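Long-range contacts in omega transaminase (Pseudomonas sp., PDB 5LH9), which probably catalyses pyridoxal-phosphate-dependent transfer of an amino group between an amine or omega-amino acid, such as beta-alanine, and a keto acid such as pyruvate: residues R149-R154 with A226-E231; Q203-H208 with V241-Y246; G258-A263 with P286-L291. All coordinates share one frame; numbering follows the deposited sequence.

Contact 1. Residues R149-R154 with A226-E231. With PLP (pyridoxal-5'-phosphate), chain H.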
ATOM      1  N   ARG D 149      -1.597 -10.934   5.455  1.00 18.58           N
ATOM      2  CA  ARG D 149      -0.301 -10.960   4.802  1.00 19.05           C
ATOM      3  C   ARG D 149      -0.054 -12.306   4.118  1.00 17.34           C
ATOM      4  O   ARG D 149      -0.635 -13.336   4.471  1.00 13.15           O
ATOM      5  CB  ARG D 149       0.804 -10.653   5.814  1.00 19.30           C
ATOM      6  CG  ARG D 149       0.781  -9.211   6.296  1.00 22.71           C
ATOM      7  CD  ARG D 149       1.765  -8.936   7.427  1.00 25.15           C
ATOM      8  NE  ARG D 149       1.881  -7.496   7.662  1.00 31.13           N
ATOM      9  CZ  ARG D 149       2.215  -6.930   8.817  1.00 36.64           C
ATOM     10  NH1 ARG D 149       2.464  -7.668   9.897  1.00 36.00           N
ATOM     11  NH2 ARG D 149       2.286  -5.607   8.891  1.00 41.61           N
ATOM     12  N   PHE D 150       0.813 -12.272   3.108  1.00 14.23           N
ATOM     13  CA  PHE D 150       1.191 -13.454   2.350  1.00 19.19           C
ATOM     14  C   PHE D 150       2.694 -13.669   2.444  1.00 20.57           C
ATOM     15  O   PHE D 150       3.473 -12.708   2.438  1.00 15.32           O
ATOM     16  CB  PHE D 150       0.791 -13.341   0.879  1.00 17.26           C
ATOM     17  CG  PHE D 150      -0.691 -13.272   0.653  1.00 24.26           C
ATOM     18  CD1 PHE D 150      -1.517 -14.337   1.000  1.00 23.27           C
ATOM     19  CD2 PHE D 150      -1.259 -12.153   0.071  1.00 23.81           C
ATOM     20  CE1 PHE D 150      -2.881 -14.271   0.783  1.00 22.39           C
ATOM     21  CE2 PHE D 150      -2.620 -12.086  -0.146  1.00 24.30           C
ATOM     22  CZ  PHE D 150      -3.431 -13.146   0.206  1.00 24.55           C
ATOM     23  N   LEU D 151       3.086 -14.935   2.550  1.00 18.03           N
ATOM     24  CA  LEU D 151       4.478 -15.348   2.519  1.00 15.44           C
ATOM     25  C   LEU D 151       4.720 -16.191   1.274  1.00 18.24           C
ATOM     26  O   LEU D 151       3.834 -16.915   0.814  1.00 19.54           O
ATOM     27  CB  LEU D 151       4.844 -16.149   3.773  1.00 18.96           C
ATOM     28  CG  LEU D 151       4.448 -15.522   5.112  1.00 21.94           C
ATOM     29  CD1 LEU D 151       4.749 -16.477   6.260  1.00 14.31           C
ATOM     30  CD2 LEU D 151       5.156 -14.185   5.313  1.00 24.95           C
ATOM     31  N   SER D 152       5.924 -16.083   0.729  1.00 18.38           N
ATOM     32  CA  SER D 152       6.306 -16.849  -0.449  1.00 22.25           C
ATOM     33  C   SER D 152       7.827 -16.925  -0.479  1.00 18.15           C
ATOM     34  O   SER D 152       8.510 -16.381   0.393  1.00 16.62           O
ATOM     35  CB  SER D 152       5.736 -16.226  -1.726  1.00 21.84           C
ATOM     36  OG  SER D 152       6.226 -14.913  -1.924  1.00 22.65           O
ATOM     37  N   LEU D 153       8.352 -17.621  -1.485  1.00 16.42           N
ATOM     38  CA  LEU D 153       9.769 -17.933  -1.577  1.00 18.01           C
ATOM     39  C   LEU D 153      10.449 -17.145  -2.689  1.00 19.39           C
ATOM     40  O   LEU D 153       9.876 -16.923  -3.760  1.00 19.50           O
ATOM     41  CB  LEU D 153       9.985 -19.421  -1.852  1.00 19.56           C
ATOM     42  CG  LEU D 153       9.328 -20.421  -0.903  1.00 26.06           C
ATOM     43  CD1 LEU D 153       9.748 -21.830  -1.281  1.00 28.47           C
ATOM     44  CD2 LEU D 153       9.677 -20.117   0.543  1.00 24.95           C
ATOM     45  N   ARG D 154      11.700 -16.766  -2.437  1.00 18.64           N
ATOM     46  CA  ARG D 154      12.559 -16.287  -3.509  1.00 19.71           C
ATOM     47  C   ARG D 154      12.578 -17.300  -4.643  1.00 17.46           C
ATOM     48  O   ARG D 154      12.506 -18.512  -4.421  1.00 18.93           O
ATOM     49  CB  ARG D 154      13.982 -16.054  -2.995  1.00 23.93           C
ATOM     50  CG  ARG D 154      14.126 -14.841  -2.109  1.00 32.81           C
ATOM     51  CD  ARG D 154      13.995 -13.556  -2.908  1.00 42.74           C
ATOM     52  NE  ARG D 154      15.029 -13.443  -3.936  1.00 49.15           N
ATOM     53  CZ  ARG D 154      16.253 -12.957  -3.728  1.00 54.55           C
ATOM     54  NH1 ARG D 154      16.617 -12.534  -2.521  1.00 58.07           N
ATOM     55  NH2 ARG D 154      17.119 -12.899  -4.731  1.00 53.52           N
ATOM     56  N   ALA D 226      -2.137 -14.539   6.417  1.00 21.07           N
ATOM     57  CA  ALA D 226      -3.220 -15.337   5.863  1.00 18.53           C
ATOM     58  C   ALA D 226      -2.728 -16.684   5.350  1.00 18.27           C
ATOM     59  O   ALA D 226      -3.309 -17.724   5.670  1.00 22.51           O
ATOM     60  CB  ALA D 226      -3.905 -14.570   4.725  1.00 19.78           C
ATOM     61  N   ALA D 227      -1.650 -16.687   4.573  1.00 16.48           N
ATOM     62  CA  ALA D 227      -1.280 -17.890   3.844  1.00 15.11           C
ATOM     63  C   ALA D 227       0.175 -17.815   3.419  1.00 18.51           C
ATOM     64  O   ALA D 227       0.772 -16.736   3.347  1.00 17.25           O
ATOM     65  CB  ALA D 227      -2.178 -18.081   2.616  1.00 14.64           C
ATOM     66  N   LEU D 228       0.739 -18.994   3.160  1.00 18.30           N
ATOM     67  CA  LEU D 228       2.026 -19.152   2.501  1.00 17.75           C
ATOM     68  C   LEU D 228       1.811 -19.941   1.218  1.00 13.96           C
ATOM     69  O   LEU D 228       1.085 -20.940   1.217  1.00 16.30           O
ATOM     70  CB  LEU D 228       3.027 -19.876   3.405  1.00 21.47           C
ATOM     71  CG  LEU D 228       4.447 -20.083   2.872  1.00 24.39           C
ATOM     72  CD1 LEU D 228       5.415 -20.177   4.028  1.00 24.26           C
ATOM     73  CD2 LEU D 228       4.562 -21.344   2.006  1.00 29.60           C
ATOM     74  N   ILE D 229       2.437 -19.498   0.128  1.00 13.26           N
ATOM     75  CA  ILE D 229       2.296 -20.135  -1.178  1.00 13.91           C
ATOM     76  C   ILE D 229       3.672 -20.555  -1.673  1.00 19.58           C
ATOM     77  O   ILE D 229       4.639 -19.794  -1.563  1.00 18.73           O
ATOM     78  CB  ILE D 229       1.610 -19.208  -2.205  1.00 16.81           C
ATOM     79  CG1 ILE D 229       1.432 -19.940  -3.541  1.00 19.02           C
ATOM     80  CG2 ILE D 229       2.414 -17.923  -2.394  1.00 20.90           C
ATOM     81  CD1 ILE D 229       0.513 -19.219  -4.538  1.00 20.71           C
ATOM     82  N   ALA D 230       3.754 -21.765  -2.228  1.00 19.09           N
ATOM     83  CA  ALA D 230       5.023 -22.303  -2.698  1.00 14.04           C
ATOM     84  C   ALA D 230       4.762 -23.380  -3.739  1.00 16.82           C
ATOM     85  O   ALA D 230       3.691 -23.995  -3.761  1.00 15.85           O
ATOM     86  CB  ALA D 230       5.856 -22.876  -1.546  1.00 13.97           C
ATOM     87  N   GLU D 231       5.752 -23.578  -4.625  1.00 16.80           N
ATOM     88  CA  GLU D 231       5.736 -24.655  -5.610  1.00 21.01           C
ATOM     89  C   GLU D 231       6.438 -25.887  -5.039  1.00 19.97           C
ATOM     90  O   GLU D 231       7.536 -25.758  -4.488  1.00 18.83           O
ATOM     91  CB  GLU D 231       6.436 -24.220  -6.889  1.00 24.08           C
ATOM     92  CG  GLU D 231       5.871 -22.959  -7.520  1.00 19.58           C
ATOM     93  CD  GLU D 231       6.893 -22.234  -8.371  1.00 20.50           C
ATOM     94  OE1 GLU D 231       7.098 -22.634  -9.543  1.00 18.77           O
ATOM     95  OE2 GLU D 231       7.520 -21.285  -7.848  1.00 19.53           O
TER
HETATM   96  N1  PLP H1001       2.319 -20.577 -11.244  1.00 27.68           N
HETATM   97  C2  PLP H1001       3.254 -21.421 -11.686  1.00 28.07           C
HETATM   98  C2A PLP H1001       4.102 -22.271 -10.694  1.00 28.09           C
HETATM   99  C3  PLP H1001       3.485 -21.558 -13.077  1.00 27.60           C
HETATM  100  O3  PLP H1001       4.471 -22.442 -13.516  1.00 28.98           O
HETATM  101  C4  PLP H1001       2.760 -20.837 -13.994  1.00 29.31           C
HETATM  102  C4A PLP H1001       3.096 -21.085 -15.561  1.00 33.44           C
HETATM  103  C5  PLP H1001       1.795 -19.968 -13.549  1.00 30.40           C
HETATM  104  C6  PLP H1001       1.569 -19.829 -12.170  1.00 30.48           C
HETATM  105  C5A PLP H1001       0.933 -19.090 -14.512  1.00 26.35           C
HETATM  106  O4P PLP H1001       0.100 -19.854 -15.349  1.00 25.94           O
HETATM  107  P   PLP H1001      -0.536 -19.150 -16.579  1.00 24.25           P
HETATM  108  O1P PLP H1001       0.573 -18.741 -17.487  1.00 16.57           O
HETATM  109  O2P PLP H1001      -1.320 -17.970 -16.155  1.00 21.20           O
HETATM  110  O3P PLP H1001      -1.466 -20.135 -17.299  1.00 21.64           O
HETATM  111  O   HOH W   1       6.684 -19.331  -3.331  1.00 14.67           O
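A226 N donates a 2.7 Å hydrogen bond to R149 O, joining two parallel neighbours of the seven-stranded mixed sheet in the large domain of this fold-type I PLP enzyme. The strands run 18° apart. L151 then bonds both ways, its N to A227 O and its O from I229 N at 3.0 Å. L151 O also takes a weaker CA-H contact from L228 CA at 3.3 Å. At the far end the strands part, and a water bridges the gap, accepting from L153 N and donating to I229 O at 2.7 Å.

F150 and A227 share one face of the sheet. With CG beside its own backbone N (chi1 -64°), F150 lays CD1 on A227 CB at 4.1 Å, while A227 O lies at the ring edge, near its plane. V167 and L181 of the same chain, and M162 of the third subunit, pack on this ring, and V167 O is hydrogen-bonded to S152 OG. S152 CB in turn lies near I229 CG2. On the other face L151 CB reaches L228 CG at 4.1 Å, and L213 of helix 202-220 covers both leucines.

Past the strand end, E231 enters the cofactor site: backbone N-H groups of G235 and Y157 each hold one carboxylate oxygen, and OE1 of E231 stands 3.2 Å from the methyl C2A of PLP.

Contact 2. Residues Q203-H208 with V241-Y246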
ATOM      1  N   GLN D 203      19.243 -31.549   4.861  1.00 22.84           N
ATOM      2  CA  GLN D 203      18.653 -31.350   6.182  1.00 24.20           C
ATOM      3  C   GLN D 203      19.093 -30.021   6.780  1.00 21.80           C
ATOM      4  O   GLN D 203      18.283 -29.301   7.376  1.00 20.06           O
ATOM      5  CB  GLN D 203      19.024 -32.508   7.111  1.00 23.06           C
ATOM      6  CG  GLN D 203      18.315 -32.479   8.473  1.00 29.59           C
ATOM      7  CD  GLN D 203      18.924 -31.477   9.445  1.00 36.05           C
ATOM      8  OE1 GLN D 203      20.136 -31.244   9.439  1.00 37.47           O
ATOM      9  NE2 GLN D 203      18.082 -30.872  10.276  1.00 36.68           N
ATOM     10  N   ALA D 204      20.375 -29.677   6.632  1.00 20.65           N
ATOM     11  CA  ALA D 204      20.869 -28.438   7.218  1.00 20.92           C
ATOM     12  C   ALA D 204      20.245 -27.230   6.538  1.00 23.55           C
ATOM     13  O   ALA D 204      19.872 -26.258   7.205  1.00 23.54           O
ATOM     14  CB  ALA D 204      22.392 -28.383   7.127  1.00 20.25           C
ATOM     15  N   LEU D 205      20.090 -27.287   5.213  1.00 23.78           N
ATOM     16  CA  LEU D 205      19.463 -26.184   4.495  1.00 19.97           C
ATOM     17  C   LEU D 205      18.022 -26.006   4.950  1.00 19.89           C
ATOM     18  O   LEU D 205      17.580 -24.887   5.237  1.00 19.43           O
ATOM     19  CB  LEU D 205      19.528 -26.436   2.985  1.00 20.56           C
ATOM     20  CG  LEU D 205      18.931 -25.364   2.064  1.00 22.34           C
ATOM     21  CD1 LEU D 205      19.506 -23.972   2.353  1.00 24.20           C
ATOM     22  CD2 LEU D 205      19.156 -25.724   0.613  1.00 20.69           C
ATOM     23  N   THR D 206      17.280 -27.110   5.049  1.00 20.84           N
ATOM     24  CA  THR D 206      15.924 -27.053   5.583  1.00 21.34           C
ATOM     25  C   THR D 206      15.898 -26.346   6.932  1.00 22.42           C
ATOM     26  O   THR D 206      15.128 -25.402   7.138  1.00 24.52           O
ATOM     27  CB  THR D 206      15.352 -28.468   5.702  1.00 22.71           C
ATOM     28  OG1 THR D 206      15.182 -29.033   4.394  1.00 17.46           O
ATOM     29  CG2 THR D 206      14.011 -28.463   6.427  1.00 21.44           C
ATOM     30  N   ALA D 207      16.753 -26.777   7.860  1.00 21.39           N
ATOM     31  CA  ALA D 207      16.746 -26.172   9.185  1.00 22.94           C
ATOM     32  C   ALA D 207      17.006 -24.674   9.100  1.00 24.47           C
ATOM     33  O   ALA D 207      16.356 -23.885   9.794  1.00 27.89           O
ATOM     34  CB  ALA D 207      17.784 -26.852  10.080  1.00 24.40           C
ATOM     35  N   HIS D 208      17.943 -24.262   8.241  1.00 23.99           N
ATOM     36  CA  HIS D 208      18.197 -22.835   8.048  1.00 24.72           C
ATOM     37  C   HIS D 208      16.940 -22.112   7.578  1.00 23.02           C
ATOM     38  O   HIS D 208      16.556 -21.076   8.134  1.00 21.93           O
ATOM     39  CB  HIS D 208      19.328 -22.632   7.035  1.00 24.41           C
ATOM     40  CG  HIS D 208      20.700 -22.863   7.591  1.00 22.08           C
ATOM     41  ND1 HIS D 208      21.173 -22.207   8.706  1.00 24.69           N
ATOM     42  CD2 HIS D 208      21.708 -23.664   7.172  1.00 24.10           C
ATOM     43  CE1 HIS D 208      22.409 -22.604   8.958  1.00 27.94           C
ATOM     44  NE2 HIS D 208      22.758 -23.488   8.040  1.00 22.67           N
ATOM     45  N   VAL D 241      14.668 -28.082  -6.782  1.00 21.89           N
ATOM     46  CA  VAL D 241      14.082 -29.220  -6.082  1.00 21.69           C
ATOM     47  C   VAL D 241      14.410 -29.057  -4.601  1.00 22.28           C
ATOM     48  O   VAL D 241      15.595 -29.068  -4.240  1.00 24.15           O
ATOM     49  CB  VAL D 241      14.617 -30.551  -6.622  1.00 23.08           C
ATOM     50  CG1 VAL D 241      13.862 -31.711  -6.006  1.00 18.53           C
ATOM     51  CG2 VAL D 241      14.517 -30.593  -8.150  1.00 24.39           C
ATOM     52  N   PRO D 242      13.423 -28.874  -3.733  1.00 25.02           N
ATOM     53  CA  PRO D 242      13.722 -28.618  -2.330  1.00 25.64           C
ATOM     54  C   PRO D 242      14.214 -29.878  -1.649  1.00 23.91           C
ATOM     55  O   PRO D 242      13.948 -30.993  -2.125  1.00 18.85           O
ATOM     56  CB  PRO D 242      12.368 -28.177  -1.756  1.00 26.95           C
ATOM     57  CG  PRO D 242      11.376 -28.897  -2.603  1.00 26.79           C
ATOM     58  CD  PRO D 242      11.971 -28.879  -3.986  1.00 26.55           C
ATOM     59  N   PRO D 243      14.918 -29.745  -0.528  1.00 23.18           N
ATOM     60  CA  PRO D 243      15.208 -30.920   0.292  1.00 23.25           C
ATOM     61  C   PRO D 243      13.924 -31.671   0.599  1.00 19.24           C
ATOM     62  O   PRO D 243      12.850 -31.084   0.726  1.00 16.06           O
ATOM     63  CB  PRO D 243      15.827 -30.323   1.559  1.00 23.80           C
ATOM     64  CG  PRO D 243      16.435 -29.039   1.094  1.00 23.38           C
ATOM     65  CD  PRO D 243      15.506 -28.521   0.037  1.00 24.23           C
ATOM     66  N   ALA D 244      14.053 -32.986   0.740  1.00 24.42           N
ATOM     67  CA  ALA D 244      12.873 -33.822   0.907  1.00 27.49           C
ATOM     68  C   ALA D 244      12.067 -33.445   2.142  1.00 27.25           C
ATOM     69  O   ALA D 244      10.836 -33.568   2.137  1.00 29.72           O
ATOM     70  CB  ALA D 244      13.273 -35.284   0.993  1.00 30.97           C
ATOM     71  N   ASP D 245      12.729 -33.017   3.212  1.00 27.07           N
ATOM     72  CA  ASP D 245      12.023 -32.730   4.451  1.00 30.31           C
ATOM     73  C   ASP D 245      11.553 -31.289   4.528  1.00 24.73           C
ATOM     74  O   ASP D 245      10.965 -30.896   5.539  1.00 18.62           O
ATOM     75  CB  ASP D 245      12.908 -33.059   5.660  1.00 40.44           C
ATOM     76  CG  ASP D 245      14.152 -32.213   5.720  1.00 47.15           C
ATOM     77  OD1 ASP D 245      14.550 -31.665   4.672  1.00 52.13           O
ATOM     78  OD2 ASP D 245      14.737 -32.104   6.817  1.00 51.15           O
ATOM     79  N   TYR D 246      11.758 -30.501   3.474  1.00 21.40           N
ATOM     80  CA  TYR D 246      11.395 -29.091   3.539  1.00 19.91           C
ATOM     81  C   TYR D 246       9.883 -28.923   3.545  1.00 20.13           C
ATOM     82  O   TYR D 246       9.330 -28.223   4.401  1.00 19.15           O
ATOM     83  CB  TYR D 246      12.014 -28.325   2.369  1.00 19.21           C
ATOM     84  CG  TYR D 246      11.607 -26.868   2.321  1.00 22.71           C
ATOM     85  CD1 TYR D 246      12.147 -25.947   3.214  1.00 27.60           C
ATOM     86  CD2 TYR D 246      10.689 -26.411   1.386  1.00 24.00           C
ATOM     87  CE1 TYR D 246      11.783 -24.615   3.182  1.00 24.01           C
ATOM     88  CE2 TYR D 246      10.316 -25.074   1.344  1.00 25.75           C
ATOM     89  CZ  TYR D 246      10.868 -24.182   2.248  1.00 25.29           C
ATOM     90  OH  TYR D 246      10.506 -22.854   2.211  1.00 23.42           O
TER
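T206 CG2 lies over one face of the D245 carboxylate, 3.7 Å from D245 OD2, while T206 OG1 lies at the edge of the Y246 ring, near its plane; its nearest atom of Y246 is CB. Here a type I beta turn, P243-Y246, closed by Y246 N bonding P243 O at 3.0 Å, leads into helix 246-257 and rests on the first turns of helix 202-220, in a mostly buried contact of the large domain. The P243 ring meets the same hydroxyl with its CB, 3.2 Å from T206 OG1, and packs also on P190 and P202. The carboxylate of D245 and the side-chain amide of Q203, the other flat pair, are inclined at 58°, with Q203 CG 4.0 Å from D245 OD2.

T206 carries the contact. Its OG1 stands beside its own backbone N (chi1 -67°) and lies 2.7 Å from D245 OD1, but the P202 carbonyl one turn back is also within reach, and a single hydroxyl proton cannot fully serve both acceptors. Polar and methyl branches thus both touch the one acid group. D245 can bend over T206 because its CG sits between backbone N and carbonyl carbon (chi1 63°). With an alanine in place of D245 the carboxylate is gone, and T206 OG1 would probably lose this acceptor and turn to the P202 carbonyl, while CG2 would lose its cover on this side. Beyond the hydroxyl the contact is apolar and lighter: L205 CD2 reaches P243 CG at 4.3 Å.

Contact 3. Residues G258-A263 with P286-L291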
ATOM      1  N   GLY D 258      -1.444 -21.654  12.224  1.00 21.18           N
ATOM      2  CA  GLY D 258      -2.736 -21.562  11.570  1.00 21.49           C
ATOM      3  C   GLY D 258      -2.701 -21.041  10.151  1.00 21.63           C
ATOM      4  O   GLY D 258      -3.765 -20.887   9.537  1.00 19.62           O
ATOM      5  N   ILE D 259      -1.516 -20.773   9.606  1.00 23.53           N
ATOM      6  CA  ILE D 259      -1.394 -20.205   8.271  1.00 19.57           C
ATOM      7  C   ILE D 259      -1.821 -21.231   7.226  1.00 19.96           C
ATOM      8  O   ILE D 259      -1.495 -22.420   7.322  1.00 20.39           O
ATOM      9  CB  ILE D 259       0.055 -19.738   8.050  1.00 18.26           C
ATOM     10  CG1 ILE D 259       0.412 -18.646   9.072  1.00 17.63           C
ATOM     11  CG2 ILE D 259       0.271 -19.246   6.617  1.00 21.24           C
ATOM     12  CD1 ILE D 259       1.892 -18.447   9.261  1.00 13.93           C
ATOM     13  N   LEU D 260      -2.562 -20.772   6.221  1.00 16.98           N
ATOM     14  CA  LEU D 260      -2.957 -21.647   5.126  1.00 20.64           C
ATOM     15  C   LEU D 260      -1.770 -21.927   4.214  1.00 20.27           C
ATOM     16  O   LEU D 260      -1.023 -21.018   3.836  1.00 20.01           O
ATOM     17  CB  LEU D 260      -4.086 -21.009   4.314  1.00 24.36           C
ATOM     18  CG  LEU D 260      -5.397 -20.713   5.039  1.00 23.30           C
ATOM     19  CD1 LEU D 260      -6.337 -19.950   4.123  1.00 23.62           C
ATOM     20  CD2 LEU D 260      -6.051 -22.003   5.514  1.00 26.11           C
ATOM     21  N   LEU D 261      -1.616 -23.191   3.832  1.00 17.71           N
ATOM     22  CA  LEU D 261      -0.555 -23.606   2.921  1.00 22.40           C
ATOM     23  C   LEU D 261      -1.152 -23.748   1.529  1.00 17.38           C
ATOM     24  O   LEU D 261      -1.996 -24.621   1.292  1.00 16.45           O
ATOM     25  CB  LEU D 261       0.083 -24.915   3.380  1.00 24.70           C
ATOM     26  CG  LEU D 261       1.133 -25.506   2.436  1.00 25.25           C
ATOM     27  CD1 LEU D 261       2.234 -24.495   2.090  1.00 24.27           C
ATOM     28  CD2 LEU D 261       1.731 -26.752   3.059  1.00 25.76           C
ATOM     29  N   ILE D 262      -0.725 -22.876   0.619  1.00 15.15           N
ATOM     30  CA  ILE D 262      -1.148 -22.919  -0.776  1.00 16.17           C
ATOM     31  C   ILE D 262      -0.046 -23.590  -1.577  1.00 20.83           C
ATOM     32  O   ILE D 262       1.066 -23.061  -1.685  1.00 20.62           O
ATOM     33  CB  ILE D 262      -1.442 -21.515  -1.331  1.00 17.42           C
ATOM     34  CG1 ILE D 262      -2.487 -20.808  -0.470  1.00 18.18           C
ATOM     35  CG2 ILE D 262      -1.938 -21.613  -2.792  1.00 18.58           C
ATOM     36  CD1 ILE D 262      -2.657 -19.332  -0.789  1.00 17.69           C
ATOM     37  N   ALA D 263      -0.356 -24.746  -2.147  1.00 19.66           N
ATOM     38  CA  ALA D 263       0.565 -25.440  -3.036  1.00 22.63           C
ATOM     39  C   ALA D 263       0.275 -24.981  -4.458  1.00 19.71           C
ATOM     40  O   ALA D 263      -0.799 -25.260  -5.002  1.00 14.48           O
ATOM     41  CB  ALA D 263       0.417 -26.953  -2.903  1.00 24.27           C
ATOM     42  N   PRO D 286      -1.649 -29.870   1.435  1.00 21.68           N
ATOM     43  CA  PRO D 286      -1.884 -28.430   1.585  1.00 22.21           C
ATOM     44  C   PRO D 286      -3.353 -28.138   1.858  1.00 20.47           C
ATOM     45  O   PRO D 286      -4.215 -29.016   1.799  1.00 16.24           O
ATOM     46  CB  PRO D 286      -1.442 -27.835   0.238  1.00 27.03           C
ATOM     47  CG  PRO D 286      -0.998 -29.001  -0.620  1.00 29.07           C
ATOM     48  CD  PRO D 286      -1.481 -30.258   0.025  1.00 27.70           C
ATOM     49  N   ASP D 287      -3.626 -26.874   2.182  1.00 18.98           N
ATOM     50  CA  ASP D 287      -5.002 -26.430   2.355  1.00 21.18           C
ATOM     51  C   ASP D 287      -5.642 -25.993   1.045  1.00 21.41           C
ATOM     52  O   ASP D 287      -6.870 -26.077   0.908  1.00 21.02           O
ATOM     53  CB  ASP D 287      -5.059 -25.283   3.363  1.00 19.51           C
ATOM     54  CG  ASP D 287      -4.530 -25.688   4.720  1.00 24.91           C
ATOM     55  OD1 ASP D 287      -5.248 -26.391   5.461  1.00 25.21           O
ATOM     56  OD2 ASP D 287      -3.388 -25.299   5.043  1.00 24.48           O
ATOM     57  N   ILE D 288      -4.839 -25.524   0.089  1.00 18.77           N
ATOM     58  CA  ILE D 288      -5.327 -25.046  -1.200  1.00 17.05           C
ATOM     59  C   ILE D 288      -4.399 -25.552  -2.295  1.00 16.84           C
ATOM     60  O   ILE D 288      -3.174 -25.551  -2.140  1.00 18.27           O
ATOM     61  CB  ILE D 288      -5.421 -23.504  -1.230  1.00 14.86           C
ATOM     62  CG1 ILE D 288      -6.418 -23.015  -0.170  1.00 19.18           C
ATOM     63  CG2 ILE D 288      -5.810 -23.010  -2.624  1.00 15.40           C
ATOM     64  CD1 ILE D 288      -6.445 -21.509   0.022  1.00 21.92           C
ATOM     65  N   LEU D 289      -4.991 -25.961  -3.413  1.00 18.90           N
ATOM     66  CA  LEU D 289      -4.259 -26.402  -4.591  1.00 20.95           C
ATOM     67  C   LEU D 289      -4.551 -25.453  -5.739  1.00 18.73           C
ATOM     68  O   LEU D 289      -5.715 -25.143  -6.007  1.00 17.95           O
ATOM     69  CB  LEU D 289      -4.658 -27.814  -5.019  1.00 26.03           C
ATOM     70  CG  LEU D 289      -4.446 -28.976  -4.060  1.00 28.66           C
ATOM     71  CD1 LEU D 289      -5.025 -30.237  -4.680  1.00 30.91           C
ATOM     72  CD2 LEU D 289      -2.973 -29.144  -3.768  1.00 29.83           C
ATOM     73  N   CYS D 290      -3.500 -25.023  -6.424  1.00 16.70           N
ATOM     74  CA  CYS D 290      -3.614 -24.238  -7.641  1.00 12.50           C
ATOM     75  C   CYS D 290      -3.218 -25.131  -8.807  1.00 14.46           C
ATOM     76  O   CYS D 290      -2.136 -25.727  -8.793  1.00 16.40           O
ATOM     77  CB  CYS D 290      -2.705 -23.013  -7.585  1.00 18.34           C
ATOM     78  SG  CYS D 290      -2.949 -21.987  -6.132  1.00 20.47           S
ATOM     79  N   LEU D 291      -4.092 -25.228  -9.806  1.00 16.99           N
ATOM     80  CA  LEU D 291      -3.898 -26.131 -10.929  1.00 16.61           C
ATOM     81  C   LEU D 291      -4.140 -25.409 -12.245  1.00 20.56           C
ATOM     82  O   LEU D 291      -4.974 -24.505 -12.335  1.00 22.86           O
ATOM     83  CB  LEU D 291      -4.836 -27.332 -10.836  1.00 19.81           C
ATOM     84  CG  LEU D 291      -4.709 -28.183  -9.569  1.00 21.25           C
ATOM     85  CD1 LEU D 291      -5.856 -29.165  -9.484  1.00 19.59           C
ATOM     86  CD2 LEU D 291      -3.383 -28.924  -9.554  1.00 22.51           C
TER
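Packing is tightest where A263 CB presses on P286 CG at 3.4 Å, closer than non-bonded carbons usually pack. The proline, just ahead of strand 288-291, lies over A263 and also lays CB on L261 CG. Backbone bonds hold the same region. L261 O accepts from two donors, D287 N at 2.9 Å in the carbonyl plane and I288 N at 3.2 Å, tilted from it. Further along, I288 O takes A263 N and A263 O takes C290 N.

D287 bonds through its side chain as well. With CG beside its backbone N (chi1 -60°), the carboxylate folds back to L261 N, which gives a nearly straight bond (174°) to the anti lone pair of OD2 at 3.0 Å. R251 makes a salt bridge to that same oxygen and N308 bonds OD1, so the buried charge is probably well compensated.

Toward the start of the first segment the fit relaxes. L260 CD2 merely crosses the D287 side chain at about a right angle, and L260 CD1 is 4.4 Å from I288 CD1; residues of helices 124-141 and 309-316 cover both. G258, the partly exposed entry to the strand, closes the preceding helix with a Schellman motif.

I262 and I288 lie side by side, pointing the same way, and I262 CG2 continues to C290 SG at 3.5 Å. The side chain of C290 is about 7 Å from the bound PLP. Strands 260-264 and 288-291, joined through helix 278-281, form a parallel beta-alpha-beta unit of the central sheet, whose strand ends border the cofactor site as is usual in fold-type I aminotransferases.

In the fold
Contacts 1 and 3 are buried and belong to one sheet: strands 225-230 and 260-264 are neighbours, with L228 N and O probably bonded to L260 O and I262 N, so the two contacts run together as four parallel strands, their centres 9 Å apart. Contact 2, also mostly buried, lies nearer the surface, with Q203 exposed and D245 partly so; it touches contact 1 where Y246 OH packs on L153 CD2. Regular backbone bonds and apolar side chains build contacts 1 and 3, contact 3 adding a buried acid, D287, that bonds across the strands, while the acid of contact 1 turns to the cofactor. Contact 2 relies on a shared hydroxyl. Contacts 2 and 3 do not touch.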